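Local coordinates for protein precorrin-6y methylase (Rhodobacter capsulatus, PDB 3NJR) that forms the C-terminal domain of a precorrin-6Y C5,15-methyltransferase of adenosylcobalamin biosynthesis, binds S-adenosyl-L-homocysteine and probably transfers a methyl group from S-adenosyl-L-methionine to the precorrin, at residues A33-I38 / R86-E91; L58-G63 / R79-E84; A125-G130 / R149-A154. One frame throughout, in Å; residues are numbered along the deposited sequence.

Contact 1: A33-I38 / R86-E91; sequences AHDGQI and RADRIE. With SAH (S-adenosyl-L-homocysteine), chain C.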
loop_
_atom_site.group_PDB
_atom_site.type_symbol
_atom_site.label_atom_id
_atom_site.label_comp_id
_atom_site.label_asym_id
_atom_site.label_seq_id
_atom_site.Cartn_x
_atom_site.Cartn_y
_atom_site.Cartn_z
ATOM N N ALA A 33 4.624 -27.181 -13.401
ATOM C CA ALA A 33 5.914 -27.577 -12.871
ATOM C C ALA A 33 6.718 -26.298 -12.630
ATOM O O ALA A 33 6.870 -25.476 -13.535
ATOM C CB ALA A 33 6.616 -28.441 -13.884
ATOM N N HIS A 34 7.206 -26.107 -11.411
ATOM C CA HIS A 34 8.032 -24.952 -11.100
ATOM C C HIS A 34 8.908 -25.330 -9.934
ATOM O O HIS A 34 8.721 -26.397 -9.339
ATOM C CB HIS A 34 7.175 -23.741 -10.736
ATOM C CG HIS A 34 6.420 -23.906 -9.455
ATOM N ND1 HIS A 34 5.151 -24.443 -9.402
ATOM C CD2 HIS A 34 6.761 -23.613 -8.177
ATOM C CE1 HIS A 34 4.742 -24.473 -8.147
ATOM N NE2 HIS A 34 5.703 -23.979 -7.383
ATOM N N ASP A 35 9.848 -24.452 -9.593
ATOM C CA ASP A 35 10.842 -24.770 -8.573
ATOM C C ASP A 35 10.814 -23.824 -7.389
ATOM O O ASP A 35 11.663 -23.917 -6.510
ATOM C CB ASP A 35 12.259 -24.830 -9.182
ATOM C CG ASP A 35 12.776 -23.456 -9.666
ATOM O OD1 ASP A 35 12.063 -22.420 -9.579
ATOM O OD2 ASP A 35 13.933 -23.428 -10.145
ATOM N N GLY A 36 9.847 -22.913 -7.366
ATOM C CA GLY A 36 9.850 -21.838 -6.368
ATOM C C GLY A 36 9.985 -20.435 -6.947
ATOM O O GLY A 36 9.652 -19.462 -6.270
ATOM N N GLN A 37 10.456 -20.322 -8.193
ATOM C CA GLN A 37 10.636 -19.013 -8.835
ATOM C C GLN A 37 9.464 -18.538 -9.723
ATOM O O GLN A 37 9.555 -17.497 -10.378
ATOM C CB GLN A 37 11.950 -18.990 -9.630
ATOM C CG GLN A 37 12.521 -17.582 -9.911
ATOM C CD GLN A 37 12.546 -16.669 -8.662
ATOM O OE1 GLN A 37 12.938 -17.094 -7.561
ATOM N NE2 GLN A 37 12.133 -15.408 -8.841
ATOM N N ILE A 38 8.364 -19.284 -9.722
ATOM C CA ILE A 38 7.189 -18.997 -10.558
ATOM C C ILE A 38 6.646 -17.565 -10.364
ATOM O O ILE A 38 6.829 -16.990 -9.300
ATOM C CB ILE A 38 6.082 -20.069 -10.288
ATOM C CG1 ILE A 38 4.953 -19.994 -11.319
ATOM C CG2 ILE A 38 5.563 -19.980 -8.853
ATOM C CD1 ILE A 38 4.155 -21.288 -11.490
ATOM N N ARG A 86 19.179 -21.365 -16.774
ATOM C CA ARG A 86 19.338 -22.518 -15.883
ATOM C C ARG A 86 18.727 -23.817 -16.414
ATOM O O ARG A 86 17.503 -23.931 -16.562
ATOM C CB ARG A 86 18.794 -22.199 -14.492
ATOM C CG ARG A 86 19.611 -21.160 -13.762
ATOM C CD ARG A 86 19.141 -20.984 -12.341
ATOM N NE ARG A 86 18.803 -22.266 -11.742
ATOM C CZ ARG A 86 18.384 -22.422 -10.492
ATOM N NH1 ARG A 86 18.266 -21.369 -9.689
ATOM N NH2 ARG A 86 18.085 -23.639 -10.043
ATOM N N ALA A 87 19.591 -24.793 -16.689
ATOM C CA ALA A 87 19.160 -26.095 -17.198
ATOM C C ALA A 87 18.056 -26.759 -16.364
ATOM O O ALA A 87 17.177 -27.431 -16.920
ATOM C CB ALA A 87 20.345 -27.024 -17.325
ATOM N N ASP A 88 18.099 -26.585 -15.043
ATOM C CA ASP A 88 17.119 -27.236 -14.177
ATOM C C ASP A 88 15.754 -26.569 -14.310
ATOM O O ASP A 88 14.726 -27.232 -14.235
ATOM C CB ASP A 88 17.589 -27.333 -12.709
ATOM C CG ASP A 88 17.492 -26.007 -11.954
ATOM O OD1 ASP A 88 16.603 -25.876 -11.084
ATOM O OD2 ASP A 88 18.300 -25.091 -12.226
ATOM N N ARG A 89 15.749 -25.267 -14.551
ATOM C CA ARG A 89 14.494 -24.541 -14.754
ATOM C C ARG A 89 13.932 -24.784 -16.149
ATOM O O ARG A 89 12.711 -24.894 -16.326
ATOM C CB ARG A 89 14.674 -23.051 -14.489
ATOM C CG ARG A 89 15.076 -22.756 -13.067
ATOM C CD ARG A 89 14.864 -21.312 -12.787
ATOM N NE ARG A 89 14.497 -21.039 -11.405
ATOM C CZ ARG A 89 15.127 -20.168 -10.618
ATOM N NH1 ARG A 89 16.165 -19.474 -11.075
ATOM N NH2 ARG A 89 14.710 -19.976 -9.370
ATOM N N ILE A 90 14.830 -24.872 -17.127
ATOM C CA ILE A 90 14.476 -25.270 -18.497
ATOM C C ILE A 90 13.675 -26.584 -18.504
ATOM O O ILE A 90 12.684 -26.717 -19.208
ATOM C CB ILE A 90 15.753 -25.364 -19.390
ATOM C CG1 ILE A 90 16.121 -23.977 -19.939
ATOM C CG2 ILE A 90 15.615 -26.446 -20.496
ATOM C CD1 ILE A 90 15.474 -23.617 -21.270
ATOM N N GLU A 91 14.100 -27.528 -17.681
ATOM C CA GLU A 91 13.434 -28.795 -17.539
ATOM C C GLU A 91 11.966 -28.653 -17.118
ATOM O O GLU A 91 11.095 -29.374 -17.641
ATOM C CB GLU A 91 14.192 -29.628 -16.528
ATOM C CG GLU A 91 14.001 -31.096 -16.706
ATOM C CD GLU A 91 14.008 -31.828 -15.367
ATOM O OE1 GLU A 91 14.596 -31.289 -14.384
ATOM O OE2 GLU A 91 13.417 -32.939 -15.303
HETATM N N SAH C . 8.246 -15.363 -15.308
HETATM C CA SAH C . 8.785 -16.484 -14.479
HETATM C CB SAH C . 9.275 -15.941 -13.134
HETATM C CG SAH C . 10.770 -16.196 -12.908
HETATM S SD SAH C . 11.678 -14.680 -13.000
HETATM C C SAH C . 7.740 -17.563 -14.308
HETATM O O SAH C . 8.034 -18.732 -14.062
HETATM O OXT SAH C . 6.545 -17.322 -14.419
HETATM C "C5'" SAH C . 13.355 -15.143 -12.639
HETATM C "C4'" SAH C . 14.021 -16.003 -13.725
HETATM O "O4'" SAH C . 14.690 -15.232 -14.741
HETATM C "C3'" SAH C . 15.083 -16.910 -13.109
HETATM O "O3'" SAH C . 14.736 -18.269 -13.352
HETATM C "C2'" SAH C . 16.384 -16.580 -13.818
HETATM O "O2'" SAH C . 17.182 -17.737 -14.110
HETATM C "C1'" SAH C . 15.926 -15.879 -15.090
HETATM N N9 SAH C . 17.000 -14.985 -15.624
HETATM C C8 SAH C . 17.863 -14.252 -14.888
HETATM N N7 SAH C . 18.730 -13.569 -15.673
HETATM C C5 SAH C . 18.431 -13.862 -16.952
HETATM C C6 SAH C . 18.947 -13.474 -18.289
HETATM N N6 SAH C . 19.985 -12.615 -18.373
HETATM N N1 SAH C . 18.360 -13.995 -19.401
HETATM C C2 SAH C . 17.326 -14.854 -19.305
HETATM N N3 SAH C . 16.808 -15.244 -18.120
HETATM C C4 SAH C . 17.296 -14.797 -16.924
#

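Contact 2: L58-G63 / R79-E84; sequences LLWDIG and RAITIE. With SAH (S-adenosyl-L-homocysteine), chain C.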
loop_
_atom_site.group_PDB
_atom_site.type_symbol
_atom_site.label_atom_id
_atom_site.label_comp_id
_atom_site.label_asym_id
_atom_site.label_seq_id
_atom_site.Cartn_x
_atom_site.Cartn_y
_atom_site.Cartn_z
ATOM N N LEU A 58 3.464 -13.741 -31.685
ATOM C CA LEU A 58 4.676 -14.345 -31.106
ATOM C C LEU A 58 5.133 -13.576 -29.878
ATOM O O LEU A 58 5.132 -12.339 -29.892
ATOM C CB LEU A 58 5.802 -14.440 -32.147
ATOM C CG LEU A 58 7.203 -14.943 -31.761
ATOM C CD1 LEU A 58 7.252 -16.391 -31.299
ATOM C CD2 LEU A 58 8.158 -14.773 -32.910
ATOM N N LEU A 59 5.531 -14.313 -28.833
ATOM C CA LEU A 59 6.106 -13.735 -27.611
ATOM C C LEU A 59 7.590 -14.109 -27.364
ATOM O O LEU A 59 7.977 -15.291 -27.403
ATOM C CB LEU A 59 5.267 -14.116 -26.372
ATOM C CG LEU A 59 5.754 -13.634 -24.986
ATOM C CD1 LEU A 59 5.469 -12.159 -24.728
ATOM C CD2 LEU A 59 5.232 -14.481 -23.849
ATOM N N TRP A 60 8.415 -13.107 -27.088
ATOM C CA TRP A 60 9.709 -13.360 -26.471
ATOM C C TRP A 60 9.482 -13.268 -24.981
ATOM O O TRP A 60 9.060 -12.231 -24.494
ATOM C CB TRP A 60 10.750 -12.304 -26.913
ATOM C CG TRP A 60 11.350 -12.560 -28.262
ATOM C CD1 TRP A 60 11.002 -13.544 -29.141
ATOM C CD2 TRP A 60 12.386 -11.807 -28.898
ATOM N NE1 TRP A 60 11.761 -13.464 -30.267
ATOM C CE2 TRP A 60 12.618 -12.399 -30.154
ATOM C CE3 TRP A 60 13.136 -10.676 -28.533
ATOM C CZ2 TRP A 60 13.588 -11.903 -31.055
ATOM C CZ3 TRP A 60 14.086 -10.188 -29.424
ATOM C CH2 TRP A 60 14.306 -10.801 -30.665
ATOM N N ASP A 61 9.741 -14.347 -24.258
ATOM C CA ASP A 61 9.629 -14.340 -22.797
ATOM C C ASP A 61 11.035 -14.420 -22.225
ATOM O O ASP A 61 11.627 -15.497 -22.159
ATOM C CB ASP A 61 8.744 -15.514 -22.314
ATOM C CG ASP A 61 8.704 -15.678 -20.769
ATOM O OD1 ASP A 61 9.386 -14.908 -20.016
ATOM O OD2 ASP A 61 7.980 -16.607 -20.294
ATOM N N ILE A 62 11.575 -13.279 -21.818
ATOM C CA ILE A 62 12.913 -13.259 -21.244
ATOM C C ILE A 62 12.863 -13.513 -19.742
ATOM O O ILE A 62 12.119 -12.855 -19.014
ATOM C CB ILE A 62 13.653 -11.955 -21.564
ATOM C CG1 ILE A 62 13.878 -11.840 -23.077
ATOM C CG2 ILE A 62 14.985 -11.903 -20.811
ATOM C CD1 ILE A 62 13.793 -10.442 -23.606
ATOM N N GLY A 63 13.636 -14.488 -19.286
ATOM C CA GLY A 63 13.652 -14.840 -17.872
ATOM C C GLY A 63 12.575 -15.854 -17.561
ATOM O O GLY A 63 11.900 -15.771 -16.524
ATOM N N ARG A 79 1.957 -17.923 -29.860
ATOM C CA ARG A 79 3.172 -18.761 -29.898
ATOM C C ARG A 79 4.251 -18.033 -29.077
ATOM O O ARG A 79 4.193 -16.812 -28.935
ATOM C CB ARG A 79 3.671 -18.958 -31.333
ATOM C CG ARG A 79 2.635 -19.455 -32.333
ATOM C CD ARG A 79 3.207 -19.428 -33.749
ATOM N NE ARG A 79 3.215 -18.063 -34.287
ATOM C CZ ARG A 79 4.295 -17.420 -34.753
ATOM N NH1 ARG A 79 5.487 -18.015 -34.783
ATOM N NH2 ARG A 79 4.183 -16.173 -35.213
ATOM N N ALA A 80 5.220 -18.769 -28.530
ATOM C CA ALA A 80 6.242 -18.159 -27.678
ATOM C C ALA A 80 7.594 -18.829 -27.780
ATOM O O ALA A 80 7.672 -20.054 -27.963
ATOM C CB ALA A 80 5.800 -18.155 -26.244
ATOM N N ILE A 81 8.654 -18.027 -27.655
ATOM C CA ILE A 81 10.006 -18.533 -27.403
ATOM C C ILE A 81 10.399 -18.097 -25.990
ATOM O O ILE A 81 10.309 -16.916 -25.656
ATOM C CB ILE A 81 11.035 -17.983 -28.425
ATOM C CG1 ILE A 81 10.721 -18.495 -29.827
ATOM C CG2 ILE A 81 12.452 -18.375 -28.030
ATOM C CD1 ILE A 81 11.275 -17.647 -30.915
ATOM N N THR A 82 10.847 -19.045 -25.175
ATOM C CA THR A 82 11.080 -18.826 -23.744
ATOM C C THR A 82 12.556 -18.982 -23.428
ATOM O O THR A 82 13.094 -20.055 -23.590
ATOM C CB THR A 82 10.253 -19.837 -22.909
ATOM O OG1 THR A 82 8.882 -19.770 -23.330
ATOM C CG2 THR A 82 10.342 -19.549 -21.412
ATOM N N ILE A 83 13.181 -17.913 -22.952
ATOM C CA ILE A 83 14.631 -17.839 -22.757
ATOM C C ILE A 83 15.004 -17.950 -21.284
ATOM O O ILE A 83 14.672 -17.064 -20.505
ATOM C CB ILE A 83 15.153 -16.456 -23.228
ATOM C CG1 ILE A 83 14.282 -15.864 -24.360
ATOM C CG2 ILE A 83 16.674 -16.475 -23.515
ATOM C CD1 ILE A 83 14.407 -16.542 -25.693
ATOM N N GLU A 84 15.704 -19.020 -20.906
ATOM C CA GLU A 84 16.143 -19.243 -19.513
ATOM C C GLU A 84 17.566 -19.873 -19.461
ATOM O O GLU A 84 17.833 -20.858 -20.181
ATOM C CB GLU A 84 15.106 -20.117 -18.789
ATOM C CG GLU A 84 15.506 -20.722 -17.435
ATOM C CD GLU A 84 15.868 -19.677 -16.370
ATOM O OE1 GLU A 84 15.015 -18.829 -16.014
ATOM O OE2 GLU A 84 17.018 -19.719 -15.881
HETATM N N SAH C . 8.246 -15.363 -15.308
HETATM C CA SAH C . 8.785 -16.484 -14.479
HETATM C CB SAH C . 9.275 -15.941 -13.134
HETATM C CG SAH C . 10.770 -16.196 -12.908
HETATM S SD SAH C . 11.678 -14.680 -13.000
HETATM C C SAH C . 7.740 -17.563 -14.308
HETATM O O SAH C . 8.034 -18.732 -14.062
HETATM O OXT SAH C . 6.545 -17.322 -14.419
HETATM C "C5'" SAH C . 13.355 -15.143 -12.639
HETATM C "C4'" SAH C . 14.021 -16.003 -13.725
HETATM O "O4'" SAH C . 14.690 -15.232 -14.741
HETATM C "C3'" SAH C . 15.083 -16.910 -13.109
HETATM O "O3'" SAH C . 14.736 -18.269 -13.352
HETATM C "C2'" SAH C . 16.384 -16.580 -13.818
HETATM O "O2'" SAH C . 17.182 -17.737 -14.110
HETATM C "C1'" SAH C . 15.926 -15.879 -15.090
HETATM N N9 SAH C . 17.000 -14.985 -15.624
HETATM C C8 SAH C . 17.863 -14.252 -14.888
HETATM N N7 SAH C . 18.730 -13.569 -15.673
HETATM C C5 SAH C . 18.431 -13.862 -16.952
HETATM C C6 SAH C . 18.947 -13.474 -18.289
HETATM N N6 SAH C . 19.985 -12.615 -18.373
HETATM N N1 SAH C . 18.360 -13.995 -19.401
HETATM C C2 SAH C . 17.326 -14.854 -19.305
HETATM N N3 SAH C . 16.808 -15.244 -18.120
HETATM C C4 SAH C . 17.296 -14.797 -16.924
#

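Contact 3: A125-G130 / R149-A154; sequences AVFIGG and RIVANA. With SAH (S-adenosyl-L-homocysteine), chain C.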
loop_
_atom_site.group_PDB
_atom_site.type_symbol
_atom_site.label_atom_id
_atom_site.label_comp_id
_atom_site.label_asym_id
_atom_site.label_seq_id
_atom_site.Cartn_x
_atom_site.Cartn_y
_atom_site.Cartn_z
ATOM N N ALA A 125 5.166 -9.386 -29.385
ATOM C CA ALA A 125 5.259 -8.930 -27.981
ATOM C C ALA A 125 6.508 -9.473 -27.239
ATOM O O ALA A 125 6.986 -10.575 -27.552
ATOM C CB ALA A 125 3.993 -9.323 -27.225
ATOM N N VAL A 126 7.023 -8.716 -26.257
ATOM C CA VAL A 126 8.139 -9.181 -25.389
ATOM C C VAL A 126 7.802 -9.022 -23.910
ATOM O O VAL A 126 7.221 -8.012 -23.499
ATOM C CB VAL A 126 9.420 -8.360 -25.556
ATOM C CG1 VAL A 126 10.608 -9.071 -24.892
ATOM C CG2 VAL A 126 9.707 -8.018 -26.993
ATOM N N PHE A 127 8.200 -9.999 -23.102
ATOM C CA PHE A 127 8.008 -9.926 -21.665
ATOM C C PHE A 127 9.335 -10.107 -21.001
ATOM O O PHE A 127 10.041 -11.075 -21.259
ATOM C CB PHE A 127 7.020 -10.990 -21.149
ATOM C CG PHE A 127 6.991 -11.116 -19.638
ATOM C CD1 PHE A 127 6.419 -10.122 -18.849
ATOM C CD2 PHE A 127 7.571 -12.220 -19.002
ATOM C CE1 PHE A 127 6.408 -10.221 -17.448
ATOM C CE2 PHE A 127 7.572 -12.328 -17.585
ATOM C CZ PHE A 127 6.971 -11.326 -16.812
ATOM N N ILE A 128 9.671 -9.167 -20.131
ATOM C CA ILE A 128 10.876 -9.284 -19.310
ATOM C C ILE A 128 10.481 -9.466 -17.854
ATOM O O ILE A 128 10.031 -8.515 -17.194
ATOM C CB ILE A 128 11.804 -8.056 -19.428
ATOM C CG1 ILE A 128 12.178 -7.780 -20.891
ATOM C CG2 ILE A 128 13.056 -8.275 -18.607
ATOM C CD1 ILE A 128 11.323 -6.738 -21.593
ATOM N N GLY A 129 10.588 -10.711 -17.392
ATOM C CA GLY A 129 10.666 -11.033 -15.968
ATOM C C GLY A 129 12.134 -11.338 -15.667
ATOM O O GLY A 129 12.554 -11.333 -14.509
ATOM N N GLY A 130 12.915 -11.592 -16.722
ATOM C CA GLY A 130 14.339 -11.926 -16.612
ATOM C C GLY A 130 15.212 -10.739 -16.270
ATOM O O GLY A 130 14.702 -9.636 -16.040
ATOM N N ARG A 149 4.908 -4.768 -28.564
ATOM C CA ARG A 149 4.515 -4.433 -27.205
ATOM C C ARG A 149 5.539 -4.968 -26.223
ATOM O O ARG A 149 6.033 -6.071 -26.398
ATOM C CB ARG A 149 3.097 -4.948 -26.909
ATOM C CG ARG A 149 2.119 -4.718 -28.090
ATOM C CD ARG A 149 0.661 -5.104 -27.812
ATOM N NE ARG A 149 0.480 -6.521 -27.508
ATOM C CZ ARG A 149 0.246 -7.485 -28.406
ATOM N NH1 ARG A 149 0.098 -8.739 -27.996
ATOM N NH2 ARG A 149 0.174 -7.217 -29.704
ATOM N N ILE A 150 5.870 -4.163 -25.206
ATOM C CA ILE A 150 6.787 -4.558 -24.119
ATOM C C ILE A 150 6.095 -4.552 -22.763
ATOM O O ILE A 150 5.331 -3.635 -22.458
ATOM C CB ILE A 150 8.011 -3.622 -23.970
ATOM C CG1 ILE A 150 8.413 -2.973 -25.306
ATOM C CG2 ILE A 150 9.180 -4.365 -23.289
ATOM C CD1 ILE A 150 9.301 -3.804 -26.215
ATOM N N VAL A 151 6.383 -5.574 -21.949
ATOM C CA VAL A 151 5.845 -5.658 -20.598
ATOM C C VAL A 151 6.911 -6.178 -19.644
ATOM O O VAL A 151 7.494 -7.224 -19.864
ATOM C CB VAL A 151 4.525 -6.508 -20.537
ATOM C CG1 VAL A 151 4.001 -6.652 -19.103
ATOM C CG2 VAL A 151 3.444 -5.897 -21.432
ATOM N N ALA A 152 7.163 -5.424 -18.578
ATOM C CA ALA A 152 8.189 -5.790 -17.602
ATOM C C ALA A 152 7.688 -5.639 -16.177
ATOM O O ALA A 152 6.988 -4.691 -15.879
ATOM C CB ALA A 152 9.410 -4.937 -17.806
ATOM N N ASN A 153 8.046 -6.590 -15.313
ATOM C CA ASN A 153 7.827 -6.496 -13.858
ATOM C C ASN A 153 9.149 -6.203 -13.121
ATOM O O ASN A 153 10.176 -6.767 -13.437
ATOM C CB ASN A 153 7.191 -7.775 -13.309
ATOM C CG ASN A 153 5.891 -8.157 -14.033
ATOM O OD1 ASN A 153 5.120 -7.298 -14.465
ATOM N ND2 ASN A 153 5.648 -9.456 -14.157
ATOM N N ALA A 154 9.120 -5.307 -12.149
ATOM C CA ALA A 154 10.301 -4.996 -11.344
ATOM C C ALA A 154 10.009 -5.218 -9.859
ATOM O O ALA A 154 8.961 -4.813 -9.366
ATOM C CB ALA A 154 10.714 -3.566 -11.580
HETATM N N SAH C . 8.246 -15.363 -15.308
HETATM C CA SAH C . 8.785 -16.484 -14.479
HETATM C CB SAH C . 9.275 -15.941 -13.134
HETATM C CG SAH C . 10.770 -16.196 -12.908
HETATM S SD SAH C . 11.678 -14.680 -13.000
HETATM C C SAH C . 7.740 -17.563 -14.308
HETATM O O SAH C . 8.034 -18.732 -14.062
HETATM O OXT SAH C . 6.545 -17.322 -14.419
HETATM C "C5'" SAH C . 13.355 -15.143 -12.639
HETATM C "C4'" SAH C . 14.021 -16.003 -13.725
HETATM O "O4'" SAH C . 14.690 -15.232 -14.741
HETATM C "C3'" SAH C . 15.083 -16.910 -13.109
HETATM O "O3'" SAH C . 14.736 -18.269 -13.352
HETATM C "C2'" SAH C . 16.384 -16.580 -13.818
HETATM O "O2'" SAH C . 17.182 -17.737 -14.110
HETATM C "C1'" SAH C . 15.926 -15.879 -15.090
HETATM N N9 SAH C . 17.000 -14.985 -15.624
HETATM C C8 SAH C . 17.863 -14.252 -14.888
HETATM N N7 SAH C . 18.730 -13.569 -15.673
HETATM C C5 SAH C . 18.431 -13.862 -16.952
HETATM C C6 SAH C . 18.947 -13.474 -18.289
HETATM N N6 SAH C . 19.985 -12.615 -18.373
HETATM N N1 SAH C . 18.360 -13.995 -19.401
HETATM C C2 SAH C . 17.326 -14.854 -19.305
HETATM N N3 SAH C . 16.808 -15.244 -18.120
HETATM C C4 SAH C . 17.296 -14.797 -16.924
#

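Contact 1: A33-I38 / R86-E91
R86 faces D35 from the N-cap of helix 87-99, yet the two groups meet through charge alone. NH2 of R86 stands 4.2 Å from OD2 of D35, which sits over one face of the guanidinium, well off its plane, so no N-H points at it. The in-plane donors of R86 are spent on D88, two residues on: NE and NH2 both close on OD2, the NH2 bond being 2.6 Å long, in a side-on grip that fixes the turn of the guanidinium. The backbone N of R86 bonds to E84, which holds the ribose of SAH. D88 in turn brings a second carboxylate near the loop, its OD1 3.7 Å from OD2 of D35, a pairing that the surrounding arginines probably make tolerable. R89 carries the contact. Its NE forms a salt bridge to D35, 2.8 Å from OD2; the single N-H of NE is shared between OD1 and OD2, and both bonds are weak. The two side chains run about perpendicular, carboxylate and guanidinium planes 67° apart. With chi1 at 68°, D35 tucks CG between its own N and carbonyl carbon, where OD1 can also take the N-H of Q37 at 3.0 Å and close an Asx turn. The CG of Q37 lies over a face of the R89 guanidinium, so the loop touches R89 with both a carboxylate and an aliphatic chain. Another nitrogen of the same guanidinium, NH1, comes 2.9 Å from O3' of SAH, an oxygen placed over a guanidinium face. Q37, I38 and R89 all belong to the SAH pocket. This is a surface-lying wall of a cofactor site, made where an N-terminal loop meets the helix following the second strand of a Rossmann-like methyltransferase.

Contact 2: L58-G63 / R79-E84
L58 and I81 meet through their end methyls, CD1 to CD1 at 4.2 Å, on the sheet face they share with W60, I62 and I83. L58 reaches there with CG swung opposite its backbone N (chi1 176°). Its CB lies under a face of the R79 guanidinium, and R79 has its NE bonded to the carbonyl of G56. Further along, the CG1 atoms of I62 and I83 pack at 4.2 Å, and CG1 of I83 rests 3.5 Å from the carbonyl oxygen of D61. On the reverse face the CB atoms of L59 and A80 touch, and D61 and T82 run side by side with OD2 3.9 Å from CG2. The polar ends of both turn to the S70 hydroxyl. Five backbone bonds in parallel register, from L59 N to G63 N, tie the strands together. E84 ends the second strand: a bend at chi2 (60°) sends its carboxylate to the SAH ribose, where OE1 accepts from O3' and OE2 from O2', each at 2.7 Å. The backbone N-H groups of G65 and R86 bond to the same carboxylate and hold it in place. With helix 68-75 between them in the chain, the two strands form a beta-alpha-beta unit; that helix packs against L59, D61 and A80, strand 125-128 flanks 58-62, and strand 106-110 flanks 79-84.

Contact 3: A125-G130 / R149-A154
F127 and N153 cross at about a right angle, the asparagine presenting its amide to the edge of the ring. ND2 lies in the ring plane, 3.5 Å from CE1, with the planes of ring and amide 67° apart. F127 takes this place by carrying CG opposite its backbone N (chi1 169°), which runs the ring along the strand and brings CD1 4.2 Å from CG1 of V151. The backbone N of G129 lies over one face of the ring, offset toward the rim, and another part of the ring edge approaches the amino nitrogen of SAH, 3.9 Å from CE2. Weak hydrogen bonds tie ND2 of N153 to T47 and OD1 to Q199.

On the other face the two strands meet through aliphatic side chains. I128 and I150 lie side by side and point the same way, CD1 of I128 packing 3.6 Å from CG2 of I150, while V126 meets I150 and the CB atoms of I128 and A152 touch. Back on the face of F127 and V151, at the start of the strands, the guanidinium of R149 lays a face over A125, NH1 standing 4.0 Å from CB. Its charge is met by E57 in a salt bridge, and L51 lends a carbonyl. Backbone bonds join the strands in parallel, the V126 N to R149 O bond being 2.8 Å; the last, N153 N to I128 O, is weak and marks where the strands part.

Beyond that point the chain turns through G129 and G130 past the ligand, the carbonyl O of G129 3.8 Å from the SAH sulfur. Helix 134-143 then leads back to strand 149-154, completing a right-handed beta-alpha-beta crossover. The loop after strand 125-128, the fourth of the fold, lines the SAH pocket at the C-terminal edge of the sheet, as in class I methyltransferases.

In the fold
Contact 1 joins the loop before helix 41-51 to helix 87-99, and the strand pair of contact 2 falls between those two segments in sequence; contact 3 follows later. Contacts 2 and 3 share one sheet, their centres about 10 Å apart, with strands 58-62 and 125-128 adjacent at its middle. Contact 1 lies at the surface, its centre about 15 Å from that of contact 2 and 19 Å from that of contact 3, but I90 and R89 pack on E84. All three touch SAH, which sits at the C-terminal ends of the parallel strands. The strand order 3-2-1-4-5-7-6 is that of class I methyltransferases.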